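Local coordinates for Succinylglutamatedesuccinylase/aspartoacylase (Rhodobacter sphaeroides 2.4.1, PDB 3CDX), which probably hydrolyses carbon-nitrogen bonds of linear amides, as a metal-dependent member of the succinylglutamate desuccinylase/aspartoacylase family, at residues 133-136 / 137-141; 149-152 / 153-157; 236-240 / 241-245; 249-252 / 253-257. All blocks are in the same frame, centred on the assembly; numbering follows the deposited sequence.

All four contacts are local turns or helix ends, and none touches another. Contacts 1 and 2 are mostly buried and lie in the catalytic domain. Contact 1 ends helix 126-138 with a ring against aliphatic groups and a wide backbone turn. Contact 2 follows strand 144-148 and holds a metal ligand; polar bonds and tight turns dominate there. Contacts 3 and 4 lie away from the metal: contact 3 ends helix 223-239 and contact 4 lies in the following loop, before strand 259-271. Contact 3 is partly buried and pairs a Schellman motif with aliphatic packing. Contact 4 is at the surface and relies on backbone polar bonds, one hydroxyl and a water. The centres of contacts 3 and 4 are about 20 Å apart.

Contact 1: 133-136 / 137-141; sequences FLDS and VILPM
Phe-133 packs on Val-137 and Ile-138, one turn further along the chain. Its CB leaves the helix with CG opposite the backbone N (chi1 173°), which swings the ring alongside the next turn. Phe-133 CD1 meets Val-137 CG2 at 3.7 Å. Phe-133 CE1 rests on the other methyl, with Val-137 CG1 3.7 Å away. Across the ring, Phe-133 CE2 touches Ile-138 CG1 at 3.6 Å, and the tip, Phe-133 CZ, lies 3.9 Å from Ile-138 CD1. Both partners approach the ring obliquely. This is the C-terminal end of helix 126-138, where the turn widens to a pi-type turn before a short 3-10 segment. Phe-133 O takes two donors, Val-137 N at 2.9 Å and the longer Ile-138 N. Leu-139 N then bonds to Leu-134 O, five residues back, at 2.8 Å. Cutting the ring down to an alanine would probably leave Val-137 CG1 and Ile-138 CG1 without their partner and open a gap beside this turn. Further round, Leu-139 CD2 sits 3.7 Å from Asp-135 OD1, whose salt bridge goes to Arg-206. Ile-138 and Leu-139 also touch Leu-57 on strand 55-60.

Contact 2: 149-152 / 153-157; sequences HTAG and HSYDS. With CA (calcium ion), chain G.
The turn from Ala-151 to Ser-154 belongs to the loop that leaves strand 144-148 at the metal site and leads into strand 155-157. Its backbone angles fit a type II' beta turn, with Gly-152 at the position that needs positive phi. The closing bond runs from Ser-154 N to Ala-151 O, 2.9 Å, with the donor tilted 23° from the carbonyl plane. An ST turn overlaps its start: Thr-150 OG1 accepts from Gly-152 N at 3.1 Å. The loop then folds back on itself. Ala-151 CB lies 3.5 Å from Tyr-155 CB and comes up to the edge of the tyrosine ring, near its plane. Phe-320 covers Ala-151 and also meets the Tyr-155 ring. Ser-154 OG is hydrogen-bonded to Gly-37 N of the second subunit, so the turn reaches the subunit interface. His-149 starts the loop; its CG lies opposite the carbonyl carbon (chi1 -71°), which carries ND1 to the ion. His-63 and Glu-66 complete the protein ligands of the ion, modelled as calcium in a family that generally uses zinc. Asp-147 OD2 is hydrogen-bonded to His-149 NE2 and probably helps fix the imidazole. Through its other nitrogen, ND1, His-149 binds the calcium ion at 2.3 Å.

Contact 3: 236-240 / 241-245; sequences VLKHM and GVIEG
Backbone bonds from Val-242 and Gly-241 back to Leu-237 and Lys-238 close helix 223-239 as a Schellman motif. Val-242 N reaches Leu-237 O at 2.9 Å, nearly in line with the carbonyl. Gly-241 N bonds to Lys-238 O at 3.0 Å, from well above the carbonyl plane. A weak third bond joins Ile-243 N to Leu-237 O. Gly-241 has positive phi, and a CB there would clash with Met-240 O. The aliphatic contacts centre on Ile-243. Its CG1 lies between the backbone N and the carbonyl carbon (chi1 76°), which turns the side chain back to the helix. Ile-243 CG1 meets Lys-238 CG at 3.6 Å, while Ile-243 CD1 lies 3.9 Å from Leu-237 CB. The lysine chain is extended and runs along the returning loop. Lys-238 CE lies 3.5 Å from Glu-244 O, and Lys-238 CB is 3.6 Å from Gly-245 O. Putting an alanine at Lys-238 would probably uncover one side of Ile-243 CG1 and leave the Glu-244 to Gly-245 backbone less well packed. On the inner side, Leu-237 and Val-242 touch Val-56 on strand 55-60. Val-236 and Met-240 face strand 144-148, and Val-236 and His-239 meet helix 169-182.

Contact 4: 249-252 / 253-257; sequences TAQR and GGAAG
The carboxamide of Gln-251 is flanked by backbone from Thr-249 and Gly-257. Gly-257 C stands obliquely off one side of the amide plane, 3.9 Å from Gln-251 NE2. Thr-249 O lies off the other side and takes a weak bond from Gln-251 NE2 at 2.7 Å. The same NE2 also donates to Gly-183 O. The chain of Gln-251 bends at chi2 (-60°), which folds the amide back over the loop. On the way Gln-251 CG passes 3.6 Å from Gly-257 O. The peptide groups differ in how they are met. Thr-249 OG1 donates to Ala-256 O at 2.8 Å, in the plane of that carbonyl. The Ala-255 carbonyl points nearly straight at Gln-251 N, 2.8 Å from Ala-255 O. Gly-254 N instead sits above the plane of the Gln-251 carbonyl, 3.0 Å from its oxygen. These last two bonds, with the positive phi of Gly-254, fit a type I turn followed by a G1 bulge, the tip of a hairpin-like loop between helix 223-239 and strand 259-271. One water donates to both Gln-251 O and Gly-254 O and bridges the turn. The guanidinium of Arg-252 turns to the helix, where its NH2 forms a salt bridge with Glu-224. Gly-257 CA adds a CH...O contact of 3.2 Å to Thr-249 O. With little apolar packing, this surface loop probably owes its shape to backbone polar bonds, the Thr-249 hydroxyl, a glycine at the bulge and two side chains, Gln-251 and Arg-252, that tie it to the body of the domain.

Contact 1: 133-136 / 137-141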
ATOM      1  N   PHE A 133      -8.520 -19.442  19.970  1.00 28.33           N
ATOM      2  CA  PHE A 133      -9.405 -19.094  21.102  1.00 27.68           C
ATOM      3  C   PHE A 133     -10.813 -19.608  20.857  1.00 27.76           C
ATOM      4  O   PHE A 133     -11.442 -20.128  21.752  1.00 27.12           O
ATOM      5  CB  PHE A 133      -9.414 -17.568  21.318  1.00 27.67           C
ATOM      6  CG  PHE A 133     -10.430 -17.069  22.364  1.00 27.22           C
ATOM      7  CD1 PHE A 133     -10.151 -17.155  23.736  1.00 24.52           C
ATOM      8  CD2 PHE A 133     -11.640 -16.511  21.967  1.00 24.44           C
ATOM      9  CE1 PHE A 133     -11.058 -16.709  24.686  1.00 24.45           C
ATOM     10  CE2 PHE A 133     -12.577 -16.055  22.929  1.00 22.69           C
ATOM     11  CZ  PHE A 133     -12.276 -16.157  24.295  1.00 25.49           C
ATOM     12  N   LEU A 134     -11.315 -19.459  19.634  1.00 27.55           N
ATOM     13  CA  LEU A 134     -12.694 -19.855  19.380  1.00 29.35           C
ATOM     14  C   LEU A 134     -12.885 -21.370  19.463  1.00 28.46           C
ATOM     15  O   LEU A 134     -13.857 -21.816  20.021  1.00 27.34           O
ATOM     16  CB  LEU A 134     -13.156 -19.348  18.047  1.00 29.30           C
ATOM     17  CG  LEU A 134     -13.565 -17.901  18.158  1.00 33.42           C
ATOM     18  CD1 LEU A 134     -13.106 -17.240  16.874  1.00 36.51           C
ATOM     19  CD2 LEU A 134     -15.118 -17.768  18.419  1.00 33.31           C
ATOM     20  N   ASP A 135     -11.926 -22.117  18.912  1.00 30.03           N
ATOM     21  CA  ASP A 135     -11.945 -23.602  18.875  1.00 30.82           C
ATOM     22  C   ASP A 135     -11.578 -24.244  20.200  1.00 31.18           C
ATOM     23  O   ASP A 135     -12.225 -25.208  20.625  1.00 32.39           O
ATOM     24  CB  ASP A 135     -11.030 -24.160  17.779  1.00 30.65           C
ATOM     25  CG  ASP A 135     -10.843 -25.711  17.893  1.00 34.47           C
ATOM     26  OD1 ASP A 135     -11.821 -26.473  17.673  1.00 36.43           O
ATOM     27  OD2 ASP A 135      -9.731 -26.161  18.224  1.00 31.75           O
ATOM     28  N   SER A 136     -10.566 -23.712  20.870  1.00 30.99           N
ATOM     29  CA  SER A 136     -10.098 -24.298  22.124  1.00 31.38           C
ATOM     30  C   SER A 136     -10.789 -23.794  23.379  1.00 30.18           C
ATOM     31  O   SER A 136     -10.797 -24.489  24.359  1.00 30.56           O
ATOM     32  CB  SER A 136      -8.582 -24.075  22.272  1.00 31.50           C
ATOM     33  OG  SER A 136      -7.944 -24.823  21.258  1.00 36.90           O
ATOM     34  N   VAL A 137     -11.311 -22.574  23.378  1.00 29.29           N
ATOM     35  CA  VAL A 137     -11.878 -22.010  24.600  1.00 28.49           C
ATOM     36  C   VAL A 137     -13.402 -21.947  24.530  1.00 29.14           C
ATOM     37  O   VAL A 137     -14.095 -22.315  25.474  1.00 29.26           O
ATOM     38  CB  VAL A 137     -11.305 -20.592  24.881  1.00 28.89           C
ATOM     39  CG1 VAL A 137     -11.940 -19.952  26.134  1.00 25.40           C
ATOM     40  CG2 VAL A 137      -9.746 -20.647  24.997  1.00 29.24           C
ATOM     41  N   ILE A 138     -13.937 -21.448  23.422  1.00 29.02           N
ATOM     42  CA  ILE A 138     -15.388 -21.220  23.353  1.00 28.01           C
ATOM     43  C   ILE A 138     -16.098 -22.491  22.882  1.00 27.68           C
ATOM     44  O   ILE A 138     -17.003 -22.992  23.552  1.00 27.78           O
ATOM     45  CB  ILE A 138     -15.722 -19.975  22.435  1.00 28.23           C
ATOM     46  CG1 ILE A 138     -15.080 -18.692  23.006  1.00 25.63           C
ATOM     47  CG2 ILE A 138     -17.214 -19.830  22.235  1.00 26.76           C
ATOM     48  CD1 ILE A 138     -15.533 -18.273  24.466  1.00 23.30           C
ATOM     49  N   LEU A 139     -15.662 -23.016  21.742  1.00 27.22           N
ATOM     50  CA  LEU A 139     -16.341 -24.171  21.095  1.00 26.86           C
ATOM     51  C   LEU A 139     -16.586 -25.449  21.949  1.00 27.68           C
ATOM     52  O   LEU A 139     -17.670 -26.023  21.862  1.00 28.11           O
ATOM     53  CB  LEU A 139     -15.680 -24.505  19.763  1.00 25.25           C
ATOM     54  CG  LEU A 139     -16.271 -25.634  18.946  1.00 25.58           C
ATOM     55  CD1 LEU A 139     -17.801 -25.365  18.757  1.00 23.39           C
ATOM     56  CD2 LEU A 139     -15.515 -25.831  17.615  1.00 24.54           C
ATOM     57  N   PRO A 140     -15.612 -25.877  22.788  1.00 29.01           N
ATOM     58  CA  PRO A 140     -15.890 -27.079  23.605  1.00 29.38           C
ATOM     59  C   PRO A 140     -17.097 -26.955  24.550  1.00 29.97           C
ATOM     60  O   PRO A 140     -17.580 -27.960  25.051  1.00 30.12           O
ATOM     61  CB  PRO A 140     -14.584 -27.259  24.431  1.00 28.63           C
ATOM     62  CG  PRO A 140     -13.521 -26.559  23.570  1.00 29.46           C
ATOM     63  CD  PRO A 140     -14.248 -25.362  23.037  1.00 28.42           C
ATOM     64  N   MET A 141     -17.549 -25.743  24.852  1.00 30.62           N
ATOM     65  CA  MET A 141     -18.718 -25.585  25.756  1.00 29.56           C
ATOM     66  C   MET A 141     -20.063 -25.937  25.082  1.00 30.16           C
ATOM     67  O   MET A 141     -21.059 -26.094  25.754  1.00 30.60           O
ATOM     68  CB  MET A 141     -18.785 -24.169  26.311  1.00 30.38           C
ATOM     69  CG  MET A 141     -17.768 -23.862  27.457  1.00 31.06           C
ATOM     70  SD  MET A 141     -17.916 -22.170  28.077  1.00 27.10           S
ATOM     71  CE  MET A 141     -17.208 -21.185  26.755  1.00 28.89           C
TER

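Contact 2: 149-152 / 153-157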
ATOM      1  N   HIS A 149     -23.162 -17.102   8.190  1.00 22.85           N
ATOM      2  CA  HIS A 149     -22.415 -16.581   7.075  1.00 23.70           C
ATOM      3  C   HIS A 149     -23.342 -16.035   5.993  1.00 23.45           C
ATOM      4  O   HIS A 149     -24.575 -16.250   6.037  1.00 23.34           O
ATOM      5  CB  HIS A 149     -21.521 -17.703   6.494  1.00 23.59           C
ATOM      6  CG  HIS A 149     -20.371 -18.066   7.388  1.00 22.16           C
ATOM      7  ND1 HIS A 149     -19.100 -17.559   7.216  1.00 25.65           N
ATOM      8  CD2 HIS A 149     -20.315 -18.852   8.487  1.00 23.58           C
ATOM      9  CE1 HIS A 149     -18.305 -18.017   8.164  1.00 24.62           C
ATOM     10  NE2 HIS A 149     -19.013 -18.821   8.941  1.00 26.54           N
ATOM     11  N   THR A 150     -22.727 -15.355   5.023  1.00 23.47           N
ATOM     12  CA  THR A 150     -23.342 -14.981   3.757  1.00 23.61           C
ATOM     13  C   THR A 150     -22.208 -15.059   2.739  1.00 24.21           C
ATOM     14  O   THR A 150     -21.071 -15.381   3.113  1.00 24.70           O
ATOM     15  CB  THR A 150     -23.892 -13.529   3.744  1.00 24.46           C
ATOM     16  OG1 THR A 150     -22.793 -12.595   3.700  1.00 23.79           O
ATOM     17  CG2 THR A 150     -24.771 -13.226   4.955  1.00 21.79           C
ATOM     18  N   ALA A 151     -22.494 -14.739   1.474  1.00 23.59           N
ATOM     19  CA  ALA A 151     -21.441 -14.772   0.444  1.00 24.11           C
ATOM     20  C   ALA A 151     -20.588 -13.499   0.386  1.00 24.36           C
ATOM     21  O   ALA A 151     -19.697 -13.394  -0.463  1.00 24.31           O
ATOM     22  CB  ALA A 151     -22.028 -15.093  -0.910  1.00 24.06           C
ATOM     23  N   GLY A 152     -20.862 -12.549   1.296  1.00 23.75           N
ATOM     24  CA  GLY A 152     -20.079 -11.323   1.440  1.00 24.35           C
ATOM     25  C   GLY A 152     -20.075 -10.516   0.150  1.00 24.92           C
ATOM     26  O   GLY A 152     -21.145 -10.239  -0.428  1.00 25.47           O
ATOM     27  N   HIS A 153     -18.873 -10.171  -0.313  1.00 24.30           N
ATOM     28  CA  HIS A 153     -18.678  -9.548  -1.613  1.00 25.47           C
ATOM     29  C   HIS A 153     -18.493 -10.500  -2.794  1.00 25.63           C
ATOM     30  O   HIS A 153     -18.429 -10.041  -3.933  1.00 26.75           O
ATOM     31  CB  HIS A 153     -17.468  -8.606  -1.562  1.00 25.13           C
ATOM     32  CG  HIS A 153     -17.671  -7.427  -0.669  1.00 27.87           C
ATOM     33  ND1 HIS A 153     -17.541  -7.506   0.702  1.00 31.05           N
ATOM     34  CD2 HIS A 153     -18.017  -6.144  -0.939  1.00 30.52           C
ATOM     35  CE1 HIS A 153     -17.791  -6.321   1.238  1.00 31.40           C
ATOM     36  NE2 HIS A 153     -18.050  -5.471   0.261  1.00 30.81           N
ATOM     37  N   SER A 154     -18.426 -11.802  -2.528  1.00 26.06           N
ATOM     38  CA  SER A 154     -18.127 -12.829  -3.536  1.00 27.51           C
ATOM     39  C   SER A 154     -19.309 -13.254  -4.460  1.00 27.79           C
ATOM     40  O   SER A 154     -19.133 -13.499  -5.668  1.00 27.96           O
ATOM     41  CB  SER A 154     -17.544 -14.079  -2.840  1.00 27.57           C
ATOM     42  OG  SER A 154     -16.300 -13.794  -2.206  1.00 29.02           O
ATOM     43  N   TYR A 155     -20.490 -13.336  -3.883  1.00 27.35           N
ATOM     44  CA  TYR A 155     -21.669 -13.856  -4.547  1.00 28.01           C
ATOM     45  C   TYR A 155     -22.890 -13.284  -3.861  1.00 26.38           C
ATOM     46  O   TYR A 155     -22.787 -12.629  -2.839  1.00 25.05           O
ATOM     47  CB  TYR A 155     -21.771 -15.391  -4.349  1.00 30.56           C
ATOM     48  CG  TYR A 155     -20.611 -16.083  -4.931  1.00 31.96           C
ATOM     49  CD1 TYR A 155     -20.444 -16.095  -6.306  1.00 35.62           C
ATOM     50  CD2 TYR A 155     -19.666 -16.699  -4.125  1.00 32.08           C
ATOM     51  CE1 TYR A 155     -19.357 -16.684  -6.891  1.00 37.61           C
ATOM     52  CE2 TYR A 155     -18.556 -17.312  -4.687  1.00 38.22           C
ATOM     53  CZ  TYR A 155     -18.404 -17.287  -6.091  1.00 37.91           C
ATOM     54  OH  TYR A 155     -17.327 -17.877  -6.720  1.00 39.93           O
ATOM     55  N   ASP A 156     -24.045 -13.537  -4.443  1.00 24.79           N
ATOM     56  CA  ASP A 156     -25.234 -13.554  -3.643  1.00 24.70           C
ATOM     57  C   ASP A 156     -25.534 -15.016  -3.347  1.00 24.47           C
ATOM     58  O   ASP A 156     -25.050 -15.932  -4.043  1.00 24.99           O
ATOM     59  CB  ASP A 156     -26.419 -12.881  -4.338  1.00 24.72           C
ATOM     60  CG  ASP A 156     -27.480 -12.409  -3.341  1.00 24.39           C
ATOM     61  OD1 ASP A 156     -27.204 -12.434  -2.115  1.00 26.35           O
ATOM     62  OD2 ASP A 156     -28.589 -12.000  -3.777  1.00 25.91           O
ATOM     63  N   SER A 157     -26.326 -15.244  -2.317  1.00 25.18           N
ATOM     64  CA  SER A 157     -26.747 -16.583  -1.999  1.00 24.75           C
ATOM     65  C   SER A 157     -28.223 -16.516  -1.646  1.00 25.76           C
ATOM     66  O   SER A 157     -28.701 -15.517  -1.094  1.00 26.00           O
ATOM     67  CB  SER A 157     -25.888 -17.158  -0.862  1.00 23.77           C
ATOM     68  OG  SER A 157     -26.058 -16.399   0.336  1.00 23.95           O
TER
HETATM   69 CA    CA G 401     -18.255 -16.622   5.279  1.00 51.54          CA

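Contact 3: 236-240 / 241-245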
ATOM      1  N   VAL A 236     -33.959 -22.396  16.607  1.00 29.63           N
ATOM      2  CA  VAL A 236     -32.973 -23.359  17.008  1.00 28.61           C
ATOM      3  C   VAL A 236     -33.039 -23.506  18.540  1.00 29.55           C
ATOM      4  O   VAL A 236     -32.960 -24.620  19.064  1.00 28.74           O
ATOM      5  CB  VAL A 236     -31.562 -23.015  16.541  1.00 28.25           C
ATOM      6  CG1 VAL A 236     -30.579 -23.694  17.440  1.00 27.66           C
ATOM      7  CG2 VAL A 236     -31.338 -23.511  15.061  1.00 27.64           C
ATOM      8  N   LEU A 237     -33.199 -22.386  19.243  1.00 29.57           N
ATOM      9  CA  LEU A 237     -33.278 -22.418  20.711  1.00 29.99           C
ATOM     10  C   LEU A 237     -34.513 -23.187  21.211  1.00 30.34           C
ATOM     11  O   LEU A 237     -34.458 -23.879  22.241  1.00 30.93           O
ATOM     12  CB  LEU A 237     -33.324 -21.000  21.262  1.00 29.09           C
ATOM     13  CG  LEU A 237     -32.067 -20.128  21.136  1.00 30.87           C
ATOM     14  CD1 LEU A 237     -32.259 -18.793  21.917  1.00 29.05           C
ATOM     15  CD2 LEU A 237     -30.798 -20.861  21.591  1.00 26.90           C
ATOM     16  N   LYS A 238     -35.625 -22.992  20.506  1.00 30.07           N
ATOM     17  CA  LYS A 238     -36.878 -23.691  20.766  1.00 31.20           C
ATOM     18  C   LYS A 238     -36.720 -25.194  20.513  1.00 31.36           C
ATOM     19  O   LYS A 238     -37.088 -25.998  21.369  1.00 31.64           O
ATOM     20  CB  LYS A 238     -38.031 -23.082  19.940  1.00 30.79           C
ATOM     21  CG  LYS A 238     -38.335 -21.645  20.359  1.00 29.73           C
ATOM     22  CD  LYS A 238     -39.371 -21.039  19.459  1.00 30.94           C
ATOM     23  CE  LYS A 238     -39.824 -19.692  19.979  1.00 32.12           C
ATOM     24  NZ  LYS A 238     -40.563 -18.973  18.853  1.00 33.30           N
ATOM     25  N   HIS A 239     -36.130 -25.546  19.366  1.00 31.52           N
ATOM     26  CA  HIS A 239     -35.807 -26.915  19.013  1.00 31.59           C
ATOM     27  C   HIS A 239     -34.993 -27.585  20.105  1.00 32.78           C
ATOM     28  O   HIS A 239     -35.191 -28.747  20.429  1.00 32.70           O
ATOM     29  CB  HIS A 239     -35.016 -26.952  17.717  1.00 31.78           C
ATOM     30  CG  HIS A 239     -34.519 -28.315  17.335  1.00 30.83           C
ATOM     31  ND1 HIS A 239     -35.355 -29.314  16.885  1.00 31.68           N
ATOM     32  CD2 HIS A 239     -33.268 -28.832  17.302  1.00 32.57           C
ATOM     33  CE1 HIS A 239     -34.645 -30.396  16.603  1.00 29.87           C
ATOM     34  NE2 HIS A 239     -33.373 -30.128  16.836  1.00 34.08           N
ATOM     35  N   MET A 240     -34.069 -26.857  20.691  1.00 32.37           N
ATOM     36  CA  MET A 240     -33.186 -27.518  21.622  1.00 33.24           C
ATOM     37  C   MET A 240     -33.771 -27.551  23.028  1.00 33.04           C
ATOM     38  O   MET A 240     -33.171 -28.153  23.927  1.00 32.89           O
ATOM     39  CB  MET A 240     -31.796 -26.864  21.602  1.00 32.10           C
ATOM     40  CG  MET A 240     -31.058 -27.124  20.293  1.00 32.60           C
ATOM     41  SD  MET A 240     -30.461 -28.795  19.974  1.00 27.28           S
ATOM     42  CE  MET A 240     -29.266 -28.889  21.314  1.00 29.75           C
ATOM     43  N   GLY A 241     -34.926 -26.893  23.192  1.00 33.39           N
ATOM     44  CA  GLY A 241     -35.638 -26.798  24.469  1.00 32.99           C
ATOM     45  C   GLY A 241     -35.041 -25.817  25.454  1.00 32.78           C
ATOM     46  O   GLY A 241     -35.234 -25.942  26.670  1.00 32.80           O
ATOM     47  N   VAL A 242     -34.318 -24.821  24.935  1.00 32.69           N
ATOM     48  CA  VAL A 242     -33.633 -23.817  25.765  1.00 31.38           C
ATOM     49  C   VAL A 242     -34.579 -22.645  26.075  1.00 32.37           C
ATOM     50  O   VAL A 242     -34.503 -22.038  27.124  1.00 32.07           O
ATOM     51  CB  VAL A 242     -32.286 -23.357  25.091  1.00 31.09           C
ATOM     52  CG1 VAL A 242     -31.612 -22.227  25.850  1.00 28.39           C
ATOM     53  CG2 VAL A 242     -31.358 -24.535  24.958  1.00 28.22           C
ATOM     54  N   ILE A 243     -35.476 -22.338  25.144  1.00 33.24           N
ATOM     55  CA  ILE A 243     -36.527 -21.381  25.402  1.00 35.09           C
ATOM     56  C   ILE A 243     -37.859 -22.001  24.999  1.00 35.92           C
ATOM     57  O   ILE A 243     -37.901 -22.975  24.250  1.00 34.69           O
ATOM     58  CB  ILE A 243     -36.310 -20.022  24.650  1.00 35.14           C
ATOM     59  CG1 ILE A 243     -36.661 -20.164  23.171  1.00 35.04           C
ATOM     60  CG2 ILE A 243     -34.857 -19.520  24.845  1.00 34.74           C
ATOM     61  CD1 ILE A 243     -36.463 -18.913  22.348  1.00 36.28           C
ATOM     62  N   GLU A 244     -38.944 -21.399  25.480  1.00 38.12           N
ATOM     63  CA  GLU A 244     -40.297 -21.937  25.301  1.00 40.53           C
ATOM     64  C   GLU A 244     -40.793 -21.768  23.852  1.00 39.63           C
ATOM     65  O   GLU A 244     -40.542 -20.741  23.190  1.00 39.27           O
ATOM     66  CB  GLU A 244     -41.264 -21.277  26.301  1.00 40.29           C
ATOM     67  CG  GLU A 244     -40.841 -21.421  27.795  1.00 44.20           C
ATOM     68  CD  GLU A 244     -41.416 -20.306  28.733  1.00 45.53           C
ATOM     69  OE1 GLU A 244     -42.661 -20.307  28.954  1.00 50.26           O
ATOM     70  OE2 GLU A 244     -40.615 -19.444  29.249  1.00 49.93           O
ATOM     71  N   GLY A 245     -41.477 -22.798  23.362  1.00 38.89           N
ATOM     72  CA  GLY A 245     -42.223 -22.693  22.133  1.00 37.71           C
ATOM     73  C   GLY A 245     -41.777 -23.722  21.148  1.00 37.56           C
ATOM     74  O   GLY A 245     -40.953 -24.575  21.469  1.00 37.49           O
TER

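Contact 4: 249-252 / 253-257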
ATOM      1  N   THR A 249     -41.695 -22.249  10.849  1.00 35.12           N
ATOM      2  CA  THR A 249     -40.985 -22.706   9.659  1.00 34.26           C
ATOM      3  C   THR A 249     -41.748 -22.418   8.369  1.00 34.47           C
ATOM      4  O   THR A 249     -41.337 -22.866   7.289  1.00 34.12           O
ATOM      5  CB  THR A 249     -40.676 -24.221   9.759  1.00 34.89           C
ATOM      6  OG1 THR A 249     -41.897 -24.968   9.805  1.00 35.09           O
ATOM      7  CG2 THR A 249     -39.837 -24.559  11.017  1.00 33.70           C
ATOM      8  N   ALA A 250     -42.872 -21.703   8.487  1.00 34.20           N
ATOM      9  CA  ALA A 250     -43.667 -21.260   7.340  1.00 34.76           C
ATOM     10  C   ALA A 250     -42.775 -20.403   6.440  1.00 35.09           C
ATOM     11  O   ALA A 250     -41.990 -19.603   6.920  1.00 33.65           O
ATOM     12  CB  ALA A 250     -44.908 -20.452   7.806  1.00 34.41           C
ATOM     13  N   GLN A 251     -42.890 -20.604   5.141  1.00 36.33           N
ATOM     14  CA  GLN A 251     -42.044 -19.911   4.192  1.00 37.67           C
ATOM     15  C   GLN A 251     -42.868 -18.847   3.502  1.00 39.30           C
ATOM     16  O   GLN A 251     -44.106 -18.975   3.401  1.00 39.13           O
ATOM     17  CB  GLN A 251     -41.458 -20.903   3.187  1.00 37.16           C
ATOM     18  CG  GLN A 251     -40.655 -22.027   3.868  1.00 36.41           C
ATOM     19  CD  GLN A 251     -39.476 -21.497   4.674  1.00 35.61           C
ATOM     20  OE1 GLN A 251     -38.801 -20.537   4.271  1.00 36.44           O
ATOM     21  NE2 GLN A 251     -39.239 -22.095   5.827  1.00 35.03           N
ATOM     22  N   ARG A 252     -42.199 -17.791   3.056  1.00 40.26           N
ATOM     23  CA  ARG A 252     -42.884 -16.709   2.357  1.00 42.10           C
ATOM     24  C   ARG A 252     -43.659 -17.245   1.171  1.00 42.86           C
ATOM     25  O   ARG A 252     -44.757 -16.798   0.893  1.00 43.65           O
ATOM     26  CB  ARG A 252     -41.907 -15.626   1.863  1.00 41.94           C
ATOM     27  CG  ARG A 252     -42.649 -14.384   1.377  1.00 40.62           C
ATOM     28  CD  ARG A 252     -41.707 -13.302   0.930  1.00 43.18           C
ATOM     29  NE  ARG A 252     -41.139 -12.627   2.074  1.00 41.79           N
ATOM     30  CZ  ARG A 252     -41.702 -11.613   2.708  1.00 43.75           C
ATOM     31  NH1 ARG A 252     -42.871 -11.127   2.297  1.00 44.91           N
ATOM     32  NH2 ARG A 252     -41.088 -11.078   3.764  1.00 42.40           N
ATOM     33  N   GLY A 253     -43.068 -18.190   0.455  1.00 44.09           N
ATOM     34  CA  GLY A 253     -43.665 -18.671  -0.781  1.00 45.37           C
ATOM     35  C   GLY A 253     -44.817 -19.615  -0.510  1.00 46.04           C
ATOM     36  O   GLY A 253     -45.387 -20.184  -1.441  1.00 46.75           O
ATOM     37  N   GLY A 254     -45.142 -19.808   0.766  1.00 46.35           N
ATOM     38  CA  GLY A 254     -46.228 -20.710   1.130  1.00 46.11           C
ATOM     39  C   GLY A 254     -45.861 -21.966   1.890  1.00 45.82           C
ATOM     40  O   GLY A 254     -46.598 -22.358   2.806  1.00 46.41           O
ATOM     41  N   ALA A 255     -44.728 -22.576   1.537  1.00 44.91           N
ATOM     42  CA  ALA A 255     -44.349 -23.897   2.041  1.00 44.31           C
ATOM     43  C   ALA A 255     -44.368 -23.994   3.573  1.00 43.54           C
ATOM     44  O   ALA A 255     -44.106 -23.007   4.274  1.00 43.90           O
ATOM     45  CB  ALA A 255     -42.978 -24.315   1.485  1.00 44.53           C
ATOM     46  N   ALA A 256     -44.676 -25.188   4.080  1.00 42.17           N
ATOM     47  CA  ALA A 256     -44.754 -25.412   5.528  1.00 40.91           C
ATOM     48  C   ALA A 256     -43.372 -25.385   6.206  1.00 39.71           C
ATOM     49  O   ALA A 256     -43.270 -24.999   7.359  1.00 39.50           O
ATOM     50  CB  ALA A 256     -45.487 -26.722   5.840  1.00 40.46           C
ATOM     51  N   GLY A 257     -42.334 -25.793   5.477  1.00 38.95           N
ATOM     52  CA  GLY A 257     -40.957 -25.813   5.986  1.00 37.09           C
ATOM     53  C   GLY A 257     -39.841 -25.846   4.964  1.00 36.18           C
ATOM     54  O   GLY A 257     -40.033 -25.566   3.787  1.00 35.42           O
TER
HETATM   55  O   HOH W   1     -46.512 -20.237   4.485  1.00 42.99           O